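PDB 6B9R: hydroxyethylphosphonate dioxygenase from Streptomyces albus, which probably uses iron and molecular oxygen to cleave the carbon-carbon bond of 2-hydroxyethylphosphonate, giving hydroxymethylphosphonate. Local coordinates for residues Glu36-Leu41 against Gln66-Asn71; Ala18-Ala23 against Leu75-Asn80; Ala115-Ala120 against Ser395-Pro400. All coordinates share one frame; numbering follows the deposited sequence.

In the fold
Three contacts run in a row from the helical N-terminal region to the beta sheets. Contact 1 joins the ends of helices 32-39 and 58-67. Contact 2 brackets it in sequence, bringing the loop after helix 58-67 back onto helix 10-27; its centre is about 16 Å from that of contact 1, and Leu70 touches Leu75 between them. Contact 3, its centre about 21 Å from that of contact 2, joins the later 115-120 loop to strand 395-398. Contacts 2 and 3 meet through His79 and Asn80 against Arg118 and Gln119, whereas contacts 1 and 3 stay about 17 Å apart at their nearest atoms. All three reach the second subunit, so this region takes part in the dimer interface.

Contact 1. Residues Glu36-Leu41 against Gln66-Asn71; sequences EADLGL and QAWPLN
Asp38 OD2 is held from two quarters, by a hydrogen bond from the indole of Trp68 and by a salt bridge from Arg30 NE. The Trp68 NE1 to Asp38 OD2 distance is 2.9 Å, with a nearly straight N-H...O angle of 171°. Asp38 OD2 lies in the plane of the indole, and NE1 comes to it on the anti side of the carboxylate, somewhat out of the carboxylate plane; the two planes stand 84° apart. With CG of Asp38 beside its own backbone N (chi1 -67°), the carboxylate is presented to the ring edge. Leu39 supplies the apolar half of the grip: its CD2 sits over the face of the six-membered ring, 4.0 Å from the centroid, a CH-pi contact; its CD1 comes within 3.8 Å of Trp68 CH2. Ala67 CB packs 3.4 Å from Asp38 O. A phenylalanine in place of Trp68 would probably leave Asp38 OD2 without its N-H partner and Leu39 with a smaller surface to lie on. Ala25 and Leu28 also touch the indole. Here the C-terminal parts of two helices of a small helical bundle pack together: Gly40, with positive phi, is where the chain leaves helical geometry, and Trp68 follows directly on helix 58-67.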
loop_
_atom_site.group_PDB
_atom_site.type_symbol
_atom_site.label_atom_id
_atom_site.label_comp_id
_atom_site.label_asym_id
_atom_site.label_seq_id
_atom_site.Cartn_x
_atom_site.Cartn_y
_atom_site.Cartn_z
ATOM N N GLU A 36 -2.861 28.830 -10.250
ATOM C CA GLU A 36 -1.932 29.739 -10.920
ATOM C C GLU A 36 -1.279 30.685 -9.924
ATOM O O GLU A 36 -0.073 30.953 -10.003
ATOM C CB GLU A 36 -2.662 30.534 -12.011
ATOM C CG GLU A 36 -3.139 29.676 -13.194
ATOM C CD GLU A 36 -4.329 30.281 -13.923
ATOM O OE1 GLU A 36 -4.801 31.366 -13.513
ATOM O OE2 GLU A 36 -4.801 29.661 -14.901
ATOM N N ALA A 37 -2.069 31.222 -8.990
ATOM C CA ALA A 37 -1.521 32.121 -7.982
ATOM C C ALA A 37 -0.520 31.403 -7.090
ATOM O O ALA A 37 0.563 31.931 -6.817
ATOM C CB ALA A 37 -2.648 32.727 -7.146
ATOM N N ASP A 38 -0.856 30.188 -6.638
ATOM C CA ASP A 38 0.056 29.436 -5.777
ATOM C C ASP A 38 1.331 29.032 -6.514
ATOM O O ASP A 38 2.421 29.029 -5.928
ATOM C CB ASP A 38 -0.626 28.179 -5.228
ATOM C CG ASP A 38 -1.756 28.481 -4.263
ATOM O OD1 ASP A 38 -1.935 29.656 -3.870
ATOM O OD2 ASP A 38 -2.488 27.534 -3.913
ATOM N N LEU A 39 1.219 28.644 -7.777
ATOM C CA LEU A 39 2.362 28.108 -8.501
ATOM C C LEU A 39 3.125 29.164 -9.284
ATOM O O LEU A 39 4.112 28.825 -9.944
ATOM C CB LEU A 39 1.906 26.987 -9.447
ATOM C CG LEU A 39 1.185 25.787 -8.811
ATOM C CD1 LEU A 39 0.635 24.840 -9.874
ATOM C CD2 LEU A 39 2.103 25.014 -7.867
ATOM N N GLY A 40 2.705 30.425 -9.226
ATOM C CA GLY A 40 3.345 31.442 -10.040
ATOM C C GLY A 40 3.206 31.210 -11.528
ATOM O O GLY A 40 4.126 31.522 -12.286
ATOM N N LEU A 41 2.084 30.655 -11.967
ATOM C CA LEU A 41 1.842 30.477 -13.388
ATOM C C LEU A 41 1.141 31.702 -13.964
ATOM O O LEU A 41 0.484 32.457 -13.239
ATOM C CB LEU A 41 0.998 29.232 -13.624
ATOM C CG LEU A 41 1.670 27.927 -13.166
ATOM C CD1 LEU A 41 0.696 26.774 -13.285
ATOM C CD2 LEU A 41 2.921 27.664 -13.987
ATOM N N GLN A 66 7.071 23.065 -3.146
ATOM C CA GLN A 66 7.374 24.154 -2.229
ATOM C C GLN A 66 6.114 24.925 -1.859
ATOM O O GLN A 66 5.908 25.255 -0.685
ATOM C CB GLN A 66 8.413 25.102 -2.840
ATOM C CG GLN A 66 9.818 24.532 -2.911
ATOM N N ALA A 67 5.258 25.223 -2.848
ATOM C CA ALA A 67 4.059 26.020 -2.590
ATOM C C ALA A 67 2.975 25.236 -1.863
ATOM O O ALA A 67 2.222 25.811 -1.071
ATOM C CB ALA A 67 3.491 26.558 -3.903
ATOM N N TRP A 68 2.883 23.934 -2.102
ATOM C CA TRP A 68 1.807 23.100 -1.603
ATOM C C TRP A 68 2.373 22.022 -0.689
ATOM O O TRP A 68 3.551 21.663 -0.798
ATOM C CB TRP A 68 1.049 22.422 -2.756
ATOM C CG TRP A 68 0.151 23.305 -3.563
ATOM C CD1 TRP A 68 -0.359 24.527 -3.206
ATOM C CD2 TRP A 68 -0.345 23.028 -4.880
ATOM N NE1 TRP A 68 -1.151 25.019 -4.226
ATOM C CE2 TRP A 68 -1.146 24.126 -5.266
ATOM C CE3 TRP A 68 -0.179 21.966 -5.774
ATOM C CZ2 TRP A 68 -1.792 24.181 -6.506
ATOM C CZ3 TRP A 68 -0.814 22.024 -7.005
ATOM C CH2 TRP A 68 -1.611 23.131 -7.357
ATOM N N PRO A 69 1.546 21.464 0.234
ATOM C CA PRO A 69 2.001 20.377 1.110
ATOM C C PRO A 69 1.985 19.014 0.430
ATOM O O PRO A 69 1.377 18.062 0.921
ATOM C CB PRO A 69 0.998 20.431 2.266
ATOM C CG PRO A 69 -0.258 20.885 1.622
ATOM C CD PRO A 69 0.199 21.934 0.612
ATOM N N LEU A 70 2.641 18.920 -0.721
ATOM C CA LEU A 70 2.798 17.630 -1.375
ATOM C C LEU A 70 4.248 17.464 -1.811
ATOM O O LEU A 70 5.080 18.374 -1.674
ATOM C CB LEU A 70 1.831 17.471 -2.559
ATOM C CG LEU A 70 1.721 18.553 -3.643
ATOM C CD1 LEU A 70 3.006 18.781 -4.446
ATOM C CD2 LEU A 70 0.583 18.197 -4.578
ATOM N N ASN A 71 4.542 16.277 -2.343
ATOM C CA ASN A 71 5.876 15.892 -2.757
ATOM C C ASN A 71 5.972 15.822 -4.271
ATOM O O ASN A 71 4.979 15.576 -4.960
ATOM C CB ASN A 71 6.240 14.535 -2.153
ATOM C CG ASN A 71 6.075 14.535 -0.674
ATOM O OD1 ASN A 71 6.911 15.083 0.046
ATOM N ND2 ASN A 71 4.970 13.966 -0.198
#

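Contact 2. Residues Ala18-Ala23 against Leu75-Asn80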
loop_
_atom_site.group_PDB
_atom_site.type_symbol
_atom_site.label_atom_id
_atom_site.label_comp_id
_atom_site.label_asym_id
_atom_site.label_seq_id
_atom_site.Cartn_x
_atom_site.Cartn_y
_atom_site.Cartn_z
ATOM N N ALA A 18 -0.271 15.142 -16.417
ATOM C CA ALA A 18 -1.212 16.259 -16.402
ATOM C C ALA A 18 -2.410 15.944 -15.518
ATOM O O ALA A 18 -2.875 16.800 -14.755
ATOM C CB ALA A 18 -1.660 16.588 -17.823
ATOM N N ALA A 19 -2.917 14.712 -15.595
ATOM C CA ALA A 19 -4.044 14.333 -14.749
ATOM C C ALA A 19 -3.669 14.371 -13.272
ATOM O O ALA A 19 -4.504 14.725 -12.433
ATOM C CB ALA A 19 -4.573 12.954 -15.131
ATOM N N LEU A 20 -2.422 14.009 -12.929
ATOM C CA LEU A 20 -1.986 14.098 -11.535
ATOM C C LEU A 20 -1.938 15.535 -11.053
ATOM O O LEU A 20 -2.168 15.803 -9.865
ATOM C CB LEU A 20 -0.605 13.483 -11.350
ATOM C CG LEU A 20 -0.587 11.969 -11.498
ATOM C CD1 LEU A 20 0.836 11.485 -11.402
ATOM C CD2 LEU A 20 -1.482 11.291 -10.441
ATOM N N LEU A 21 -1.602 16.462 -11.947
ATOM C CA LEU A 21 -1.564 17.868 -11.557
ATOM C C LEU A 21 -2.960 18.398 -11.275
ATOM O O LEU A 21 -3.167 19.129 -10.295
ATOM C CB LEU A 21 -0.888 18.690 -12.644
ATOM C CG LEU A 21 -0.881 20.194 -12.349
ATOM C CD1 LEU A 21 -0.165 20.455 -11.035
ATOM C CD2 LEU A 21 -0.220 20.942 -13.496
ATOM N N ARG A 22 -3.927 18.070 -12.138
ATOM C CA ARG A 22 -5.307 18.463 -11.866
ATOM C C ARG A 22 -5.813 17.803 -10.590
ATOM O O ARG A 22 -6.487 18.438 -9.769
ATOM C CB ARG A 22 -6.211 18.102 -13.050
ATOM C CG ARG A 22 -7.712 18.239 -12.740
ATOM C CD ARG A 22 -8.113 19.691 -12.459
ATOM N NE ARG A 22 -8.231 20.459 -13.691
ATOM C CZ ARG A 22 -8.398 21.777 -13.742
ATOM N NH1 ARG A 22 -8.450 22.487 -12.622
ATOM N NH2 ARG A 22 -8.504 22.388 -14.916
ATOM N N ALA A 23 -5.491 16.527 -10.395
ATOM C CA ALA A 23 -5.944 15.846 -9.186
ATOM C C ALA A 23 -5.366 16.499 -7.935
ATOM O O ALA A 23 -6.060 16.635 -6.921
ATOM C CB ALA A 23 -5.565 14.361 -9.244
ATOM N N LEU A 75 3.387 14.079 -8.038
ATOM C CA LEU A 75 3.020 14.617 -9.338
ATOM C C LEU A 75 3.626 13.827 -10.484
ATOM O O LEU A 75 3.423 14.194 -11.652
ATOM C CB LEU A 75 3.439 16.091 -9.450
ATOM C CG LEU A 75 2.705 17.087 -8.536
ATOM C CD1 LEU A 75 3.335 18.470 -8.652
ATOM C CD2 LEU A 75 1.213 17.164 -8.852
ATOM N N LEU A 76 4.369 12.756 -10.180
ATOM C CA LEU A 76 5.020 11.954 -11.201
ATOM C C LEU A 76 4.256 10.664 -11.436
ATOM O O LEU A 76 3.955 9.936 -10.475
ATOM C CB LEU A 76 6.451 11.631 -10.797
ATOM C CG LEU A 76 7.417 12.818 -10.833
ATOM C CD1 LEU A 76 8.719 12.391 -10.234
ATOM C CD2 LEU A 76 7.625 13.286 -12.257
ATOM N N PRO A 77 3.923 10.359 -12.680
ATOM C CA PRO A 77 3.410 9.029 -13.010
ATOM C C PRO A 77 4.564 8.038 -13.049
ATOM O O PRO A 77 5.733 8.401 -12.927
ATOM C CB PRO A 77 2.802 9.236 -14.401
ATOM C CG PRO A 77 3.681 10.304 -15.005
ATOM C CD PRO A 77 3.995 11.239 -13.862
ATOM N N ILE A 78 4.228 6.769 -13.239
ATOM C CA ILE A 78 5.234 5.777 -13.550
ATOM C C ILE A 78 5.176 5.490 -15.044
ATOM O O ILE A 78 4.284 5.948 -15.755
ATOM C CB ILE A 78 5.083 4.492 -12.700
ATOM C CG1 ILE A 78 3.800 3.731 -13.034
ATOM C CG2 ILE A 78 5.174 4.807 -11.216
ATOM C CD1 ILE A 78 3.868 2.253 -12.581
ATOM N N HIS A 79 6.160 4.755 -15.538
ATOM C CA HIS A 79 6.222 4.430 -16.951
ATOM C C HIS A 79 5.424 3.165 -17.234
ATOM O O HIS A 79 5.291 2.287 -16.383
ATOM C CB HIS A 79 7.668 4.220 -17.400
ATOM C CG HIS A 79 8.537 5.425 -17.222
ATOM N ND1 HIS A 79 9.174 6.039 -18.277
ATOM C CD2 HIS A 79 8.890 6.118 -16.112
ATOM C CE1 HIS A 79 9.874 7.066 -17.828
ATOM N NE2 HIS A 79 9.717 7.138 -16.519
ATOM N N ASN A 80 4.881 3.094 -18.438
ATOM C CA ASN A 80 4.310 1.869 -18.976
ATOM C C ASN A 80 5.313 1.359 -19.999
ATOM O O ASN A 80 5.500 1.982 -21.051
ATOM C CB ASN A 80 2.941 2.114 -19.609
ATOM C CG ASN A 80 2.291 0.815 -20.110
ATOM O OD1 ASN A 80 2.972 -0.100 -20.564
ATOM N ND2 ASN A 80 0.974 0.731 -20.005
#
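Leu20 and Leu21 are neighbours on one helix, and their positions on it and their different first torsions together bring them to different parts of the 75-80 loop. In Leu20 CG stands beside the backbone N (chi1 -70°), which carries CD1 onto the loop backbone; in Leu21 CG lies anti to N (chi1 177°), and its CD1 meets the Leu75 side chain, which crosses it at a slant. Leu20 CD1 rests on the peptide linking Leu76 and Pro77, 3.5 Å from Leu76 C. Because a proline nitrogen carries no hydrogen, a methyl lying there buries no N-H. The Pro77 ring continues the same surface, its CD 4.0 Å from Leu20 CD1. Leu75 answers with CD2, which reaches in 3.9 Å from Leu21 CA and 4.2 Å from Leu21 CD1, fitting against the helix backbone as much as against its side chains. No hydrogen bond crosses between the segments, and the fit is one of apolar shapes. Leu76 meets Leu76 of the second subunit, and Leu75 also packs on Ala64. The loop runs between helices 10-27 and 58-67 on its way to strand 86-89, while Leu21 reaches on to Phe46 and Tyr49 of helix 46-51.

Contact 3. Residues Ala115-Ala120 against Ser395-Pro400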
loop_
_atom_site.group_PDB
_atom_site.type_symbol
_atom_site.label_atom_id
_atom_site.label_comp_id
_atom_site.label_asym_id
_atom_site.label_seq_id
_atom_site.Cartn_x
_atom_site.Cartn_y
_atom_site.Cartn_z
ATOM N N ALA A 115 13.248 -10.929 -17.427
ATOM C CA ALA A 115 12.192 -9.966 -17.746
ATOM C C ALA A 115 11.802 -9.131 -16.531
ATOM O O ALA A 115 11.486 -9.669 -15.469
ATOM C CB ALA A 115 10.964 -10.691 -18.301
ATOM N N MET A 116 11.811 -7.807 -16.709
ATOM C CA MET A 116 11.478 -6.843 -15.667
ATOM C C MET A 116 10.570 -5.772 -16.249
ATOM O O MET A 116 10.419 -5.657 -17.468
ATOM C CB MET A 116 12.717 -6.157 -15.103
ATOM C CG MET A 116 13.514 -7.008 -14.220
ATOM S SD MET A 116 14.909 -6.170 -13.485
ATOM C CE MET A 116 16.167 -6.475 -14.720
ATOM N N SER A 117 10.009 -4.946 -15.362
ATOM C CA SER A 117 9.124 -3.872 -15.791
ATOM C C SER A 117 9.110 -2.753 -14.760
ATOM O O SER A 117 9.168 -3.007 -13.554
ATOM C CB SER A 117 7.694 -4.382 -16.002
ATOM O OG SER A 117 6.790 -3.312 -16.242
ATOM N N ARG A 118 8.999 -1.512 -15.247
ATOM C CA ARG A 118 8.809 -0.372 -14.358
ATOM C C ARG A 118 7.445 -0.382 -13.680
ATOM O O ARG A 118 7.209 0.430 -12.779
ATOM C CB ARG A 118 9.003 0.914 -15.150
ATOM C CG ARG A 118 10.441 1.080 -15.648
ATOM C CD ARG A 118 10.543 2.208 -16.676
ATOM N NE ARG A 118 11.886 2.307 -17.255
ATOM C CZ ARG A 118 12.344 1.536 -18.238
ATOM N NH1 ARG A 118 11.575 0.590 -18.751
ATOM N NH2 ARG A 118 13.570 1.719 -18.721
ATOM N N GLN A 119 6.553 -1.267 -14.099
ATOM C CA GLN A 119 5.231 -1.404 -13.515
ATOM C C GLN A 119 5.200 -2.395 -12.356
ATOM O O GLN A 119 4.141 -2.580 -11.749
ATOM C CB GLN A 119 4.238 -1.830 -14.609
ATOM C CG GLN A 119 4.051 -0.742 -15.690
ATOM C CD GLN A 119 3.479 -1.262 -17.001
ATOM O OE1 GLN A 119 4.229 -1.587 -17.916
ATOM N NE2 GLN A 119 2.145 -1.321 -17.103
ATOM N N ALA A 120 6.325 -3.035 -12.036
ATOM C CA ALA A 120 6.336 -4.132 -11.077
ATOM C C ALA A 120 7.652 -4.145 -10.307
ATOM O O ALA A 120 8.670 -3.633 -10.773
ATOM C CB ALA A 120 6.135 -5.475 -11.779
ATOM N N SER A 395 12.240 -15.167 -21.032
ATOM C CA SER A 395 11.382 -14.881 -19.892
ATOM C C SER A 395 10.289 -13.910 -20.322
ATOM O O SER A 395 10.325 -13.341 -21.420
ATOM C CB SER A 395 12.194 -14.325 -18.706
ATOM O OG SER A 395 13.054 -13.268 -19.134
ATOM N N ALA A 396 9.292 -13.732 -19.459
ATOM C CA ALA A 396 8.226 -12.793 -19.779
ATOM C C ALA A 396 7.701 -12.155 -18.504
ATOM O O ALA A 396 7.770 -12.735 -17.416
ATOM C CB ALA A 396 7.074 -13.464 -20.538
ATOM N N TYR A 397 7.180 -10.945 -18.662
ATOM C CA TYR A 397 6.493 -10.223 -17.607
ATOM C C TYR A 397 5.047 -10.004 -18.036
ATOM O O TYR A 397 4.792 -9.670 -19.198
ATOM C CB TYR A 397 7.169 -8.878 -17.326
ATOM C CG TYR A 397 6.259 -8.004 -16.530
ATOM C CD1 TYR A 397 5.978 -8.303 -15.200
ATOM C CD2 TYR A 397 5.635 -6.911 -17.112
ATOM C CE1 TYR A 397 5.118 -7.524 -14.466
ATOM C CE2 TYR A 397 4.771 -6.118 -16.382
ATOM C CZ TYR A 397 4.519 -6.427 -15.061
ATOM O OH TYR A 397 3.647 -5.648 -14.339
ATOM N N VAL A 398 4.104 -10.203 -17.104
ATOM C CA VAL A 398 2.671 -10.081 -17.363
ATOM C C VAL A 398 2.048 -9.183 -16.300
ATOM O O VAL A 398 2.251 -9.412 -15.103
ATOM C CB VAL A 398 1.966 -11.452 -17.358
ATOM C CG1 VAL A 398 0.586 -11.349 -18.019
ATOM C CG2 VAL A 398 2.838 -12.547 -18.027
ATOM N N ILE A 399 1.290 -8.171 -16.730
ATOM C CA ILE A 399 0.597 -7.290 -15.785
ATOM C C ILE A 399 -0.605 -8.027 -15.206
ATOM O O ILE A 399 -1.066 -9.026 -15.791
ATOM C CB ILE A 399 0.152 -5.964 -16.439
ATOM C CG1 ILE A 399 -1.004 -6.183 -17.430
ATOM C CG2 ILE A 399 1.348 -5.243 -17.050
ATOM C CD1 ILE A 399 -1.630 -4.845 -17.968
ATOM N N PRO A 400 -1.141 -7.571 -14.069
ATOM C CA PRO A 400 -2.379 -8.167 -13.546
ATOM C C PRO A 400 -3.502 -8.136 -14.578
ATOM O O PRO A 400 -3.587 -7.231 -15.408
ATOM C CB PRO A 400 -2.721 -7.277 -12.343
ATOM C CG PRO A 400 -1.411 -6.689 -11.918
ATOM C CD PRO A 400 -0.617 -6.508 -13.192
#
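Ser117 lays its CB methylene over the face of the Tyr397 ring, 3.7 Å from the centroid and 24° off the normal. Ser117 OG, itself close to Tyr397 CE2, is engaged by three other groups. It takes the backbone N-H of Gln119 at 3.0 Å, which makes an ST turn, and it is also hydrogen-bonded to Asp81 and Thr82. A type I turn runs from Ser117 to Ala120, closed by Ala120 N to Ser117 O at 3.2 Å, and it brings Ala120 CB to the same tyrosine, 3.5 Å from Tyr397 CE1. On the opposite face from Ser117 CB, near the rim, lies the backbone N of Ile399. The ring is thus sandwiched between Ser117 of the loop and the backbone just after its own strand, and its OH is anchored by His364.

At the other end of the segments, Ala115 N gives a 2.9 Å hydrogen bond to Ser395 OG, bent to 138°. The hydroxyl is placed for this by chi1 of 49°, with OG between the backbone N and carbonyl carbon. Alongside it, Ala115 CB packs 3.6 Å from Ala396 C. The amide of Gln119 packs against Ile399, NE2 4.0 Å from Ile399 CG2, while that amide nitrogen is hydrogen-bonded to Thr222 of the second subunit.

In the fold, the loop joins strands 106-113 and 123-129 of one antiparallel sheet, whereas strand 395-398 lies between 86-89 and 364-369 in the other. The contact thus seats a hairpin loop of the first sheet on a strand of the second, and Phe223 of the second subunit packs on Ile399 and Pro400.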